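Side-chain contacts in dihydroorotate dehydrogenase (Schistosoma mansoni, PDB 6UY4), which probably catalyses the quinone-dependent oxidation of (S)-dihydroorotate to orotate, a step of de novo pyrimidine synthesis, using FMN as cofactor: residues Leu80-Pro85 against Arg163-Val168; Gly91-Lys94 against Ala98-Gly101; Pro306-Ser311 against Gly337-Ser342; Thr355-Val358 against Pro363-His366. All blocks are in the same frame, centred on the assembly; numbering follows the deposited sequence.

Interaction 1: residues Leu80-Pro85 against Arg163-Val168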
loop_
_atom_site.group_PDB
_atom_site.type_symbol
_atom_site.label_atom_id
_atom_site.label_comp_id
_atom_site.label_asym_id
_atom_site.label_seq_id
_atom_site.Cartn_x
_atom_site.Cartn_y
_atom_site.Cartn_z
ATOM N N LEU A 80 -10.939 -14.861 4.761
ATOM C CA LEU A 80 -11.745 -13.662 4.939
ATOM C C LEU A 80 -12.564 -13.397 3.684
ATOM O O LEU A 80 -12.081 -13.593 2.564
ATOM C CB LEU A 80 -10.865 -12.450 5.251
ATOM C CG LEU A 80 -10.054 -12.515 6.546
ATOM C CD1 LEU A 80 -9.142 -11.306 6.666
ATOM C CD2 LEU A 80 -10.980 -12.612 7.746
ATOM N N GLU A 81 -13.799 -12.947 3.876
ATOM C CA GLU A 81 -14.703 -12.663 2.769
ATOM C C GLU A 81 -14.452 -11.248 2.258
ATOM O O GLU A 81 -14.498 -10.284 3.032
ATOM C CB GLU A 81 -16.156 -12.831 3.211
ATOM C CG GLU A 81 -17.179 -12.381 2.186
ATOM C CD GLU A 81 -18.598 -12.465 2.711
ATOM O OE1 GLU A 81 -18.795 -13.017 3.814
ATOM O OE2 GLU A 81 -19.518 -11.975 2.020
ATOM N N PHE A 82 -14.191 -11.124 0.960
ATOM C CA PHE A 82 -13.972 -9.837 0.314
ATOM C C PHE A 82 -15.097 -9.571 -0.676
ATOM O O PHE A 82 -15.462 -10.455 -1.461
ATOM C CB PHE A 82 -12.621 -9.800 -0.405
ATOM C CG PHE A 82 -11.440 -9.683 0.518
ATOM C CD1 PHE A 82 -10.939 -10.797 1.170
ATOM C CD2 PHE A 82 -10.822 -8.460 0.722
ATOM C CE1 PHE A 82 -9.850 -10.692 2.015
ATOM C CE2 PHE A 82 -9.731 -8.349 1.567
ATOM C CZ PHE A 82 -9.245 -9.467 2.213
ATOM N N ASP A 83 -15.646 -8.354 -0.635
ATOM C CA ASP A 83 -16.673 -7.972 -1.596
ATOM C C ASP A 83 -16.133 -7.993 -3.020
ATOM O O ASP A 83 -16.867 -8.319 -3.960
ATOM C CB ASP A 83 -17.222 -6.589 -1.246
ATOM C CG ASP A 83 -18.454 -6.222 -2.051
ATOM O OD1 ASP A 83 -19.057 -7.119 -2.676
ATOM O OD2 ASP A 83 -18.818 -5.027 -2.059
ATOM N N HIS A 84 -14.859 -7.661 -3.192
ATOM C CA HIS A 84 -14.175 -7.701 -4.478
ATOM C C HIS A 84 -12.675 -7.560 -4.216
ATOM O O HIS A 84 -12.280 -7.070 -3.158
ATOM C CB HIS A 84 -14.680 -6.590 -5.417
ATOM C CG HIS A 84 -14.672 -5.226 -4.803
ATOM N ND1 HIS A 84 -13.562 -4.409 -4.822
ATOM C CD2 HIS A 84 -15.640 -4.534 -4.158
ATOM C CE1 HIS A 84 -13.848 -3.272 -4.214
ATOM N NE2 HIS A 84 -15.101 -3.321 -3.801
ATOM N N PRO A 85 -11.827 -7.997 -5.152
ATOM C CA PRO A 85 -10.379 -8.012 -4.878
ATOM C C PRO A 85 -9.726 -6.637 -4.818
ATOM O O PRO A 85 -8.504 -6.569 -4.637
ATOM C CB PRO A 85 -9.816 -8.831 -6.049
ATOM C CG PRO A 85 -10.803 -8.638 -7.143
ATOM C CD PRO A 85 -12.139 -8.593 -6.464
ATOM N N ARG A 163 -18.309 -5.074 7.393
ATOM C CA ARG A 163 -18.359 -4.038 6.373
ATOM C C ARG A 163 -17.104 -3.989 5.513
ATOM O O ARG A 163 -17.008 -3.128 4.633
ATOM C CB ARG A 163 -18.592 -2.668 7.022
ATOM C CG ARG A 163 -19.878 -2.574 7.830
ATOM C CD ARG A 163 -19.994 -1.231 8.539
ATOM N NE ARG A 163 -20.100 -0.117 7.601
ATOM C CZ ARG A 163 -21.251 0.401 7.182
ATOM N N GLY A 164 -16.150 -4.877 5.738
ATOM C CA GLY A 164 -14.933 -4.902 4.955
ATOM C C GLY A 164 -13.788 -5.477 5.765
ATOM O O GLY A 164 -13.976 -6.003 6.858
ATOM N N VAL A 165 -12.590 -5.359 5.197
ATOM C CA VAL A 165 -11.366 -5.883 5.789
ATOM C C VAL A 165 -10.416 -4.720 6.040
ATOM O O VAL A 165 -10.343 -3.785 5.237
ATOM C CB VAL A 165 -10.716 -6.945 4.875
ATOM C CG1 VAL A 165 -9.403 -7.440 5.458
ATOM C CG2 VAL A 165 -11.674 -8.105 4.652
ATOM N N ILE A 166 -9.700 -4.769 7.161
ATOM C CA ILE A 166 -8.732 -3.737 7.513
ATOM C C ILE A 166 -7.408 -4.410 7.838
ATOM O O ILE A 166 -7.350 -5.293 8.703
ATOM C CB ILE A 166 -9.203 -2.875 8.696
ATOM C CG1 ILE A 166 -10.436 -2.057 8.304
ATOM C CG2 ILE A 166 -8.078 -1.965 9.172
ATOM C CD1 ILE A 166 -10.198 -1.087 7.177
ATOM N N GLY A 167 -6.349 -3.998 7.146
ATOM C CA GLY A 167 -5.011 -4.453 7.459
ATOM C C GLY A 167 -4.167 -3.328 8.016
ATOM O O GLY A 167 -4.492 -2.153 7.820
ATOM N N VAL A 168 -3.086 -3.662 8.715
ATOM C CA VAL A 168 -2.193 -2.673 9.305
ATOM C C VAL A 168 -0.789 -2.909 8.771
ATOM O O VAL A 168 -0.276 -4.032 8.833
ATOM C CB VAL A 168 -2.211 -2.729 10.843
ATOM C CG1 VAL A 168 -1.240 -1.712 11.418
ATOM C CG2 VAL A 168 -3.615 -2.476 11.364
#
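One face of the F82 ring is covered by V165, whose CG2 lies 3.8 Å from the ring centroid and 20° off its normal, a CH-pi contact displaced toward the rim at CE2 and CZ. H109 meets the same ring nearly at right angles, and C75 and V77 of the hairpin partner strand 75-77 also touch it. The setting is a TIM barrel: the antiparallel hairpin 75-77/80-82 lies across the N-terminal end of the barrel, and V165 opens barrel strand 165-170. The axes of the two short strand segments come no nearer than 9.2 Å, run at 114° and exchange no hydrogen bonds; V165 instead pairs its backbone with S108 and I110. Contact across the gap rests mainly on side chains, V165 using both branches, though E81 O also lies 3.9 Å from V165 CG2. With CG1 anti to the backbone N (chi1 177°), CG2 is left to lie over the F82 ring, while CG1 reaches F82 CZ at 3.8 Å. L80, partly exposed, crosses this branch slantwise and adds a second apolar touch. There the meeting atoms are L80 CD1 and V165 CG1, 4.1 Å apart.

Interaction 2: residues Gly91-Lys94 against Ala98-Gly101. With FMN (flavin mononucleotide), chain G.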
loop_
_atom_site.group_PDB
_atom_site.type_symbol
_atom_site.label_atom_id
_atom_site.label_comp_id
_atom_site.label_asym_id
_atom_site.label_seq_id
_atom_site.Cartn_x
_atom_site.Cartn_y
_atom_site.Cartn_z
ATOM N N GLY A 91 -0.589 3.952 3.051
ATOM C CA GLY A 91 -0.065 5.287 2.884
ATOM C C GLY A 91 -1.112 6.372 2.752
ATOM O O GLY A 91 -0.783 7.552 2.909
ATOM N N PHE A 92 -2.360 6.011 2.455
ATOM C CA PHE A 92 -3.421 7.007 2.356
ATOM C C PHE A 92 -4.020 7.289 3.730
ATOM O O PHE A 92 -4.002 8.429 4.204
ATOM C CB PHE A 92 -4.498 6.537 1.373
ATOM C CG PHE A 92 -5.445 7.623 0.955
ATOM C CD1 PHE A 92 -6.617 7.849 1.659
ATOM C CD2 PHE A 92 -5.160 8.424 -0.139
ATOM C CE1 PHE A 92 -7.488 8.851 1.278
ATOM C CE2 PHE A 92 -6.028 9.427 -0.525
ATOM C CZ PHE A 92 -7.194 9.641 0.185
ATOM N N ASP A 93 -4.549 6.255 4.380
ATOM C CA ASP A 93 -5.031 6.370 5.754
ATOM C C ASP A 93 -3.917 5.928 6.704
ATOM O O ASP A 93 -3.946 4.856 7.310
ATOM C CB ASP A 93 -6.301 5.552 5.942
ATOM C CG ASP A 93 -7.033 5.903 7.219
ATOM O OD1 ASP A 93 -6.661 6.911 7.857
ATOM O OD2 ASP A 93 -7.978 5.172 7.583
ATOM N N LYS A 94 -2.905 6.795 6.812
ATOM C CA LYS A 94 -1.731 6.478 7.619
ATOM C C LYS A 94 -2.079 6.310 9.090
ATOM O O LYS A 94 -1.426 5.533 9.795
ATOM C CB LYS A 94 -0.673 7.572 7.464
ATOM C CG LYS A 94 -0.106 7.724 6.064
ATOM C CD LYS A 94 0.774 8.964 5.976
ATOM C CE LYS A 94 1.475 9.063 4.632
ATOM N NZ LYS A 94 2.428 7.937 4.421
ATOM N N ALA A 98 -9.909 7.589 8.527
ATOM C CA ALA A 98 -10.994 7.614 7.553
ATOM C C ALA A 98 -11.217 6.272 6.861
ATOM O O ALA A 98 -11.740 6.248 5.741
ATOM C CB ALA A 98 -10.734 8.693 6.493
ATOM N N PHE A 99 -10.853 5.155 7.494
ATOM C CA PHE A 99 -11.015 3.860 6.839
ATOM C C PHE A 99 -12.483 3.478 6.696
ATOM O O PHE A 99 -12.839 2.738 5.772
ATOM C CB PHE A 99 -10.257 2.776 7.609
ATOM C CG PHE A 99 -10.749 2.568 9.014
ATOM C CD1 PHE A 99 -11.670 1.573 9.300
ATOM C CD2 PHE A 99 -10.286 3.363 10.049
ATOM C CE1 PHE A 99 -12.124 1.382 10.593
ATOM C CE2 PHE A 99 -10.735 3.176 11.341
ATOM C CZ PHE A 99 -11.654 2.183 11.614
ATOM N N MET A 100 -13.343 3.962 7.595
ATOM C CA MET A 100 -14.766 3.643 7.507
ATOM C C MET A 100 -15.395 4.269 6.268
ATOM O O MET A 100 -16.101 3.596 5.507
ATOM C CB MET A 100 -15.486 4.105 8.775
ATOM C CG MET A 100 -15.193 3.253 9.998
ATOM S SD MET A 100 -15.688 1.533 9.773
ATOM C CE MET A 100 -17.429 1.722 9.399
ATOM N N GLY A 101 -15.153 5.563 6.050
ATOM C CA GLY A 101 -15.680 6.215 4.865
ATOM C C GLY A 101 -15.103 5.664 3.577
ATOM O O GLY A 101 -15.787 5.629 2.550
HETATM N N1 FMN G . 3.356 2.082 0.997
HETATM C C2 FMN G . 3.547 1.548 2.256
HETATM O O2 FMN G . 3.733 0.340 2.390
HETATM N N3 FMN G . 3.528 2.366 3.367
HETATM C C4 FMN G . 3.319 3.723 3.225
HETATM O O4 FMN G . 3.303 4.452 4.216
HETATM C C4A FMN G . 3.127 4.264 1.959
HETATM N N5 FMN G . 2.920 5.620 1.811
HETATM C C5A FMN G . 2.725 6.155 0.555
HETATM C C6 FMN G . 2.514 7.523 0.414
HETATM C C7 FMN G . 2.321 8.071 -0.848
HETATM C C7M FMN G . 2.095 9.548 -0.995
HETATM C C8 FMN G . 2.338 7.250 -1.972
HETATM C C8M FMN G . 2.129 7.839 -3.335
HETATM C C9 FMN G . 2.550 5.883 -1.828
HETATM C C9A FMN G . 2.744 5.330 -0.566
HETATM N N10 FMN G . 2.952 3.969 -0.415
HETATM C C10 FMN G . 3.146 3.438 0.844
HETATM C "C1'" FMN G . 2.981 3.058 -1.605
HETATM C "C2'" FMN G . 1.577 2.573 -1.943
HETATM O "O2'" FMN G . 0.990 1.978 -0.808
HETATM C "C3'" FMN G . 1.612 1.550 -3.070
HETATM O "O3'" FMN G . 2.534 0.531 -2.753
HETATM C "C4'" FMN G . 1.993 2.175 -4.408
HETATM O "O4'" FMN G . 1.698 3.555 -4.419
HETATM C "C5'" FMN G . 1.203 1.484 -5.507
HETATM O "O5'" FMN G . 1.315 2.184 -6.720
HETATM P P FMN G . -0.004 2.857 -7.344
HETATM O O1P FMN G . 0.367 3.476 -8.669
HETATM O O2P FMN G . -1.090 1.822 -7.522
HETATM O O3P FMN G . -0.478 3.940 -6.409
#
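The carboxylate of D93 meets the backbone at the start of helix 99-105, where A98 holds the N-cap position. This is the close part of the contact. A98 N donates to D93 OD2 at 3.2 Å with an N-H...O angle of 151°, approaching from above the carboxylate plane; the same N-H makes a weak second bond to D93 OD1 at 3.4 Å. K97 N also donates to OD1, and these consecutive backbone N-H groups should limit the turning of the carboxylate about its last bond. F99 N is near OD2 too, but its angle is too poor for a hydrogen bond. Such a place at a helix N-terminus would probably favour the charged carboxylate. D93 reaches it with CG anti to its own backbone N (chi1 -166°). F99, with chi1 at 62°, turns the edge of its ring to the carboxylate, OD2 lying in the ring plane 3.8 Å from CD2.

The looser side is apolar. The A98 methyl comes no closer than 4.6 Å to 91-94 and packs on A57, while M100, partly exposed, points away from 91-94 and meets R163. Away from the carboxylate, both ends of 91-94 turn to the flavin: G91 CA lies 3.2 Å from FMN N5, and K94 NZ is 3.5 Å from the same N5. The loop runs from barrel strand 86-88 into helix 99-105, tied to strand 109-115 by backbone bonds of G91 and D93 to G113, with helix 46-58 packed over F92 and A98.

Interaction 3: residues Pro306-Ser311 against Gly337-Ser342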
loop_
_atom_site.group_PDB
_atom_site.type_symbol
_atom_site.label_atom_id
_atom_site.label_comp_id
_atom_site.label_asym_id
_atom_site.label_seq_id
_atom_site.Cartn_x
_atom_site.Cartn_y
_atom_site.Cartn_z
ATOM N N PRO A 306 3.074 4.875 -14.816
ATOM C CA PRO A 306 4.414 4.416 -15.227
ATOM C C PRO A 306 4.941 3.236 -14.426
ATOM O O PRO A 306 5.954 2.647 -14.826
ATOM C CB PRO A 306 5.292 5.657 -15.019
ATOM C CG PRO A 306 4.358 6.794 -15.135
ATOM C CD PRO A 306 3.071 6.322 -14.533
ATOM N N LEU A 307 4.293 2.872 -13.320
ATOM C CA LEU A 307 4.731 1.759 -12.490
ATOM C C LEU A 307 4.106 0.429 -12.893
ATOM O O LEU A 307 4.668 -0.624 -12.570
ATOM C CB LEU A 307 4.406 2.053 -11.020
ATOM C CG LEU A 307 4.752 1.014 -9.952
ATOM C CD1 LEU A 307 6.246 0.755 -9.925
ATOM C CD2 LEU A 307 4.254 1.461 -8.588
ATOM N N PHE A 308 2.975 0.453 -13.607
ATOM C CA PHE A 308 2.206 -0.767 -13.833
ATOM C C PHE A 308 3.032 -1.843 -14.528
ATOM O O PHE A 308 2.981 -3.016 -14.141
ATOM C CB PHE A 308 0.950 -0.457 -14.648
ATOM C CG PHE A 308 0.257 -1.682 -15.171
ATOM C CD1 PHE A 308 -0.545 -2.446 -14.341
ATOM C CD2 PHE A 308 0.413 -2.073 -16.490
ATOM C CE1 PHE A 308 -1.179 -3.579 -14.819
ATOM C CE2 PHE A 308 -0.218 -3.203 -16.972
ATOM C CZ PHE A 308 -1.016 -3.955 -16.136
ATOM N N GLU A 309 3.791 -1.470 -15.561
ATOM C CA GLU A 309 4.501 -2.476 -16.346
ATOM C C GLU A 309 5.556 -3.194 -15.512
ATOM O O GLU A 309 5.701 -4.419 -15.600
ATOM C CB GLU A 309 5.133 -1.833 -17.579
ATOM C CG GLU A 309 5.877 -2.814 -18.471
ATOM C CD GLU A 309 6.382 -2.176 -19.750
ATOM O OE1 GLU A 309 5.991 -1.026 -20.040
ATOM O OE2 GLU A 309 7.172 -2.827 -20.465
ATOM N N LYS A 310 6.296 -2.452 -14.686
ATOM C CA LYS A 310 7.361 -3.061 -13.895
ATOM C C LYS A 310 6.804 -3.849 -12.716
ATOM O O LYS A 310 7.192 -5.002 -12.493
ATOM C CB LYS A 310 8.336 -1.987 -13.410
ATOM C CG LYS A 310 9.641 -2.545 -12.867
ATOM C CD LYS A 310 10.644 -1.440 -12.584
ATOM C CE LYS A 310 11.994 -2.016 -12.184
ATOM N NZ LYS A 310 13.002 -0.949 -11.931
ATOM N N SER A 311 5.888 -3.246 -11.952
ATOM C CA SER A 311 5.350 -3.919 -10.773
ATOM C C SER A 311 4.591 -5.186 -11.143
ATOM O O SER A 311 4.545 -6.132 -10.350
ATOM C CB SER A 311 4.445 -2.968 -9.989
ATOM O OG SER A 311 3.344 -2.544 -10.772
ATOM N N GLY A 337 -9.776 -1.494 -15.393
ATOM C CA GLY A 337 -10.086 -2.869 -15.038
ATOM C C GLY A 337 -9.094 -3.867 -15.611
ATOM O O GLY A 337 -8.767 -4.866 -14.967
ATOM N N GLU A 338 -8.603 -3.613 -16.826
ATOM C CA GLU A 338 -7.696 -4.566 -17.457
ATOM C C GLU A 338 -6.343 -4.598 -16.757
ATOM O O GLU A 338 -5.644 -5.614 -16.817
ATOM C CB GLU A 338 -7.535 -4.236 -18.940
ATOM C CG GLU A 338 -6.701 -3.005 -19.230
ATOM C CD GLU A 338 -6.415 -2.834 -20.710
ATOM O OE1 GLU A 338 -6.768 -3.740 -21.494
ATOM O OE2 GLU A 338 -5.836 -1.793 -21.089
ATOM N N ASP A 339 -5.964 -3.509 -16.081
ATOM C CA ASP A 339 -4.736 -3.530 -15.295
ATOM C C ASP A 339 -4.867 -4.481 -14.114
ATOM O O ASP A 339 -3.972 -5.294 -13.853
ATOM C CB ASP A 339 -4.385 -2.124 -14.808
ATOM C CG ASP A 339 -4.158 -1.149 -15.944
ATOM O OD1 ASP A 339 -4.698 -0.025 -15.877
ATOM O OD2 ASP A 339 -3.452 -1.509 -16.909
ATOM N N ALA A 340 -5.983 -4.392 -13.385
ATOM C CA ALA A 340 -6.206 -5.297 -12.263
ATOM C C ALA A 340 -6.344 -6.736 -12.739
ATOM O O ALA A 340 -5.880 -7.667 -12.070
ATOM C CB ALA A 340 -7.444 -4.867 -11.479
ATOM N N LEU A 341 -6.976 -6.939 -13.898
ATOM C CA LEU A 341 -7.108 -8.291 -14.432
ATOM C C LEU A 341 -5.754 -8.852 -14.849
ATOM O O LEU A 341 -5.508 -10.057 -14.716
ATOM C CB LEU A 341 -8.082 -8.299 -15.610
ATOM C CG LEU A 341 -8.405 -9.676 -16.190
ATOM C CD1 LEU A 341 -8.890 -10.612 -15.094
ATOM C CD2 LEU A 341 -9.439 -9.568 -17.300
ATOM N N SER A 342 -4.863 -7.996 -15.356
ATOM C CA SER A 342 -3.514 -8.442 -15.684
ATOM C C SER A 342 -2.783 -8.929 -14.439
ATOM O O SER A 342 -2.107 -9.964 -14.469
ATOM C CB SER A 342 -2.735 -7.313 -16.358
ATOM O OG SER A 342 -3.377 -6.885 -17.547
#
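F308 of helix 305-321 reaches across to helix 337-346 and lays its ring under the carboxylate of D339. With CG anti to the backbone N (chi1 168°), the phenyl group extends straight out toward the other helix. D339 is turned differently: its CG is anti to the carbonyl carbon (chi1 -61°), which brings OD2 over the centre of the F308 ring, 3.5 Å above the plane. The carboxylate does not lie flat there; its plane is turned 56° from that of the ring. D339 CB lies beside the CE1 corner, and D339 O approaches the same CE1 at 3.4 Å. One turn on, S342 CB sits at the ring edge, in its plane, 3.8 Å from F308 CZ.

S342 and S311 both fold their hydroxyls back on their own helices. S342 OG donates to E338 O at 2.7 Å, and S342 N reaches that oxygen from the other face of its plane. S311 OG donates to L307 O at 2.9 Å, from above the carbonyl plane, and K343 of the second helix hydrogen-bonds to this hydroxyl. The two helices are neighbours in the outer helical layer of the TIM barrel; L307 touches FMN.

No hydrogen bond joins F308 to D339 or S342, so dispersion carries their contact. An anionic oxygen over a pi face would probably be unfavourable by itself; the bonds D339 OD1 accepts from S335 N and, weakly, C336 N may stabilise the carboxylate's charge and offset this.

Interaction 4: residues Thr355-Val358 against Pro363-His366. With QLA (2-[(4-fluorophenyl)amino]-3-hydroxynaphthalene-1,4-dione), chain B; FMN (flavin mononucleotide), chain G.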
loop_
_atom_site.group_PDB
_atom_site.type_symbol
_atom_site.label_atom_id
_atom_site.label_comp_id
_atom_site.label_asym_id
_atom_site.label_seq_id
_atom_site.Cartn_x
_atom_site.Cartn_y
_atom_site.Cartn_z
ATOM N N THR A 355 -2.554 5.906 -6.502
ATOM C CA THR A 355 -2.411 7.083 -7.352
ATOM C C THR A 355 -3.642 7.297 -8.222
ATOM O O THR A 355 -4.093 8.436 -8.399
ATOM C CB THR A 355 -1.158 6.955 -8.216
ATOM O OG1 THR A 355 -0.008 6.803 -7.373
ATOM C CG2 THR A 355 -0.981 8.187 -9.083
ATOM N N SER A 356 -4.206 6.220 -8.774
ATOM C CA SER A 356 -5.417 6.358 -9.571
ATOM C C SER A 356 -6.586 6.876 -8.748
ATOM O O SER A 356 -7.513 7.466 -9.313
ATOM C CB SER A 356 -5.783 5.024 -10.219
ATOM O OG SER A 356 -5.919 4.006 -9.245
ATOM N N PHE A 357 -6.568 6.672 -7.429
ATOM C CA PHE A 357 -7.582 7.285 -6.581
ATOM C C PHE A 357 -7.405 8.797 -6.512
ATOM O O PHE A 357 -8.384 9.528 -6.327
ATOM C CB PHE A 357 -7.536 6.673 -5.181
ATOM C CG PHE A 357 -8.563 7.234 -4.237
ATOM C CD1 PHE A 357 -8.224 8.233 -3.339
ATOM C CD2 PHE A 357 -9.864 6.762 -4.246
ATOM C CE1 PHE A 357 -9.164 8.751 -2.469
ATOM C CE2 PHE A 357 -10.808 7.276 -3.377
ATOM C CZ PHE A 357 -10.457 8.272 -2.488
ATOM N N VAL A 358 -6.170 9.282 -6.663
ATOM C CA VAL A 358 -5.932 10.722 -6.669
ATOM C C VAL A 358 -6.461 11.346 -7.955
ATOM O O VAL A 358 -7.072 12.421 -7.936
ATOM C CB VAL A 358 -4.432 11.013 -6.472
ATOM C CG1 VAL A 358 -4.137 12.487 -6.700
ATOM C CG2 VAL A 358 -3.985 10.583 -5.085
ATOM N N PRO A 363 -15.058 7.164 -7.320
ATOM C CA PRO A 363 -15.604 6.136 -8.227
ATOM C C PRO A 363 -14.584 5.112 -8.711
ATOM O O PRO A 363 -14.990 4.050 -9.203
ATOM C CB PRO A 363 -16.167 6.956 -9.397
ATOM C CG PRO A 363 -16.497 8.263 -8.810
ATOM C CD PRO A 363 -15.401 8.513 -7.805
ATOM N N VAL A 364 -13.281 5.376 -8.563
ATOM C CA VAL A 364 -12.261 4.450 -9.049
ATOM C C VAL A 364 -12.377 3.085 -8.385
ATOM O O VAL A 364 -11.936 2.082 -8.954
ATOM C CB VAL A 364 -10.846 5.042 -8.843
ATOM C CG1 VAL A 364 -10.403 4.903 -7.393
ATOM C CG2 VAL A 364 -9.842 4.379 -9.779
ATOM N N ALA A 365 -12.973 3.018 -7.191
ATOM C CA ALA A 365 -13.104 1.745 -6.491
ATOM C C ALA A 365 -14.045 0.801 -7.232
ATOM O O ALA A 365 -13.677 -0.334 -7.555
ATOM C CB ALA A 365 -13.586 1.985 -5.059
ATOM N N HIS A 366 -15.267 1.261 -7.518
ATOM C CA HIS A 366 -16.235 0.438 -8.232
ATOM C C HIS A 366 -16.039 0.454 -9.740
ATOM O O HIS A 366 -16.470 -0.491 -10.410
ATOM C CB HIS A 366 -17.661 0.884 -7.901
ATOM C CG HIS A 366 -18.222 0.243 -6.671
ATOM N ND1 HIS A 366 -17.426 -0.219 -5.644
ATOM C CD2 HIS A 366 -19.497 -0.035 -6.312
ATOM C CE1 HIS A 366 -18.188 -0.743 -4.702
ATOM N NE2 HIS A 366 -19.450 -0.644 -5.082
HETATM C C1 QLA B . -4.257 12.941 -2.101
HETATM O O1 QLA B . -4.209 12.104 -1.217
HETATM C C2 QLA B . -5.557 13.628 -2.370
HETATM O O2 QLA B . -6.556 13.330 -1.551
HETATM C C3 QLA B . -5.673 14.528 -3.455
HETATM O O3 QLA B . -4.526 15.875 -5.057
HETATM C C4 QLA B . -8.114 14.246 -3.839
HETATM C C5 QLA B . -8.116 12.883 -4.100
HETATM C C6 QLA B . -9.300 12.165 -4.097
HETATM C C7 QLA B . -10.462 12.828 -3.816
HETATM C C8 QLA B . -10.502 14.166 -3.541
HETATM C C9 QLA B . -9.314 14.879 -3.548
HETATM C C10 QLA B . -4.436 14.964 -4.193
HETATM C C11 QLA B . -3.162 14.277 -3.906
HETATM C C12 QLA B . -2.036 14.600 -4.652
HETATM C C13 QLA B . -0.836 13.964 -4.405
HETATM C C14 QLA B . -0.749 12.997 -3.410
HETATM C C15 QLA B . -1.860 12.669 -2.663
HETATM C C16 QLA B . -3.075 13.303 -2.908
HETATM F F1 QLA B . -11.627 12.125 -3.810
HETATM N N1 QLA B . -6.890 14.975 -3.830
HETATM N N1 FMN G . 3.356 2.082 0.997
HETATM C C2 FMN G . 3.547 1.548 2.256
HETATM O O2 FMN G . 3.733 0.340 2.390
HETATM N N3 FMN G . 3.528 2.366 3.367
HETATM C C4 FMN G . 3.319 3.723 3.225
HETATM O O4 FMN G . 3.303 4.452 4.216
HETATM C C4A FMN G . 3.127 4.264 1.959
HETATM N N5 FMN G . 2.920 5.620 1.811
HETATM C C5A FMN G . 2.725 6.155 0.555
HETATM C C6 FMN G . 2.514 7.523 0.414
HETATM C C7 FMN G . 2.321 8.071 -0.848
HETATM C C7M FMN G . 2.095 9.548 -0.995
HETATM C C8 FMN G . 2.338 7.250 -1.972
HETATM C C8M FMN G . 2.129 7.839 -3.335
HETATM C C9 FMN G . 2.550 5.883 -1.828
HETATM C C9A FMN G . 2.744 5.330 -0.566
HETATM N N10 FMN G . 2.952 3.969 -0.415
HETATM C C10 FMN G . 3.146 3.438 0.844
HETATM C "C1'" FMN G . 2.981 3.058 -1.605
HETATM C "C2'" FMN G . 1.577 2.573 -1.943
HETATM O "O2'" FMN G . 0.990 1.978 -0.808
HETATM C "C3'" FMN G . 1.612 1.550 -3.070
HETATM O "O3'" FMN G . 2.534 0.531 -2.753
HETATM C "C4'" FMN G . 1.993 2.175 -4.408
HETATM O "O4'" FMN G . 1.698 3.555 -4.419
HETATM C "C5'" FMN G . 1.203 1.484 -5.507
HETATM O "O5'" FMN G . 1.315 2.184 -6.720
HETATM P P FMN G . -0.004 2.857 -7.344
HETATM O O1P FMN G . 0.367 3.476 -8.669
HETATM O O2P FMN G . -1.090 1.822 -7.522
HETATM O O3P FMN G . -0.478 3.940 -6.409
#
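V364, in the first turn of helix 364-376, fits against S356 and F357 of the short helix 355-360. That short helix is the phosphate-binding helix familiar from flavin-dependent TIM barrels, set after the last barrel strand, 350-353.

The apolar contacts centre on the two branches of V364. CG1, placed between the backbone N and the carbonyl carbon (chi1 78°), comes to the edge of the F357 ring near its plane, 3.7 Å from CD2, the two side chains crossing at about a right angle. CG2 turns to S356, 3.9 Å from its backbone O and near OG. The S356 hydroxyl bonds to I334 O, and the methyl packs beside it.

The polar contacts go to FMN and leave from the start of 355-358. T355 N donates to phosphate oxygen O3P at 2.9 Å with an angle of 159°, and T355 OG1 donates to the same oxygen at 3.1 Å while also bonding S303 OG. Two bonds from one residue thus grip O3P, and the N-terminal turn of the helix may add favourable electrostatics.

In the inhibitor contacts the F357 ring is shared: its CD2 edge meets V364, and its CE1 approaches the fluorophenyl ring obliquely, 3.8 Å from QLA C6. V358 points away from 363-366 and sets its methyls against the naphthoquinone, in a pocket where S53, H50 and R130 hydrogen-bond the ligand: V358 CG1 is 3.5 Å from QLA C11, and V358 CG2 is 3.6 Å from QLA C16.

Interactions 2 and 4 are buried and serve the ligand sites: both touch FMN, and they meet where F92 CZ lies 3.4 Å from F357 CE1, beside the inhibitor. Interactions 1 and 3 are only partly buried, the first at the N-terminal end of the barrel, the third between two outer helices, with centres 21 Å apart. Interaction 2 is polar across its segments, a carboxylate held by backbone N-H groups; interactions 1 and 4 are apolar, and interaction 3 sets a carboxylate on a ring. Helix 99-105 joins interactions 1 and 2 through I166 against F99 and R163 against M100. H84 and H366 bring interactions 1 and 4 together.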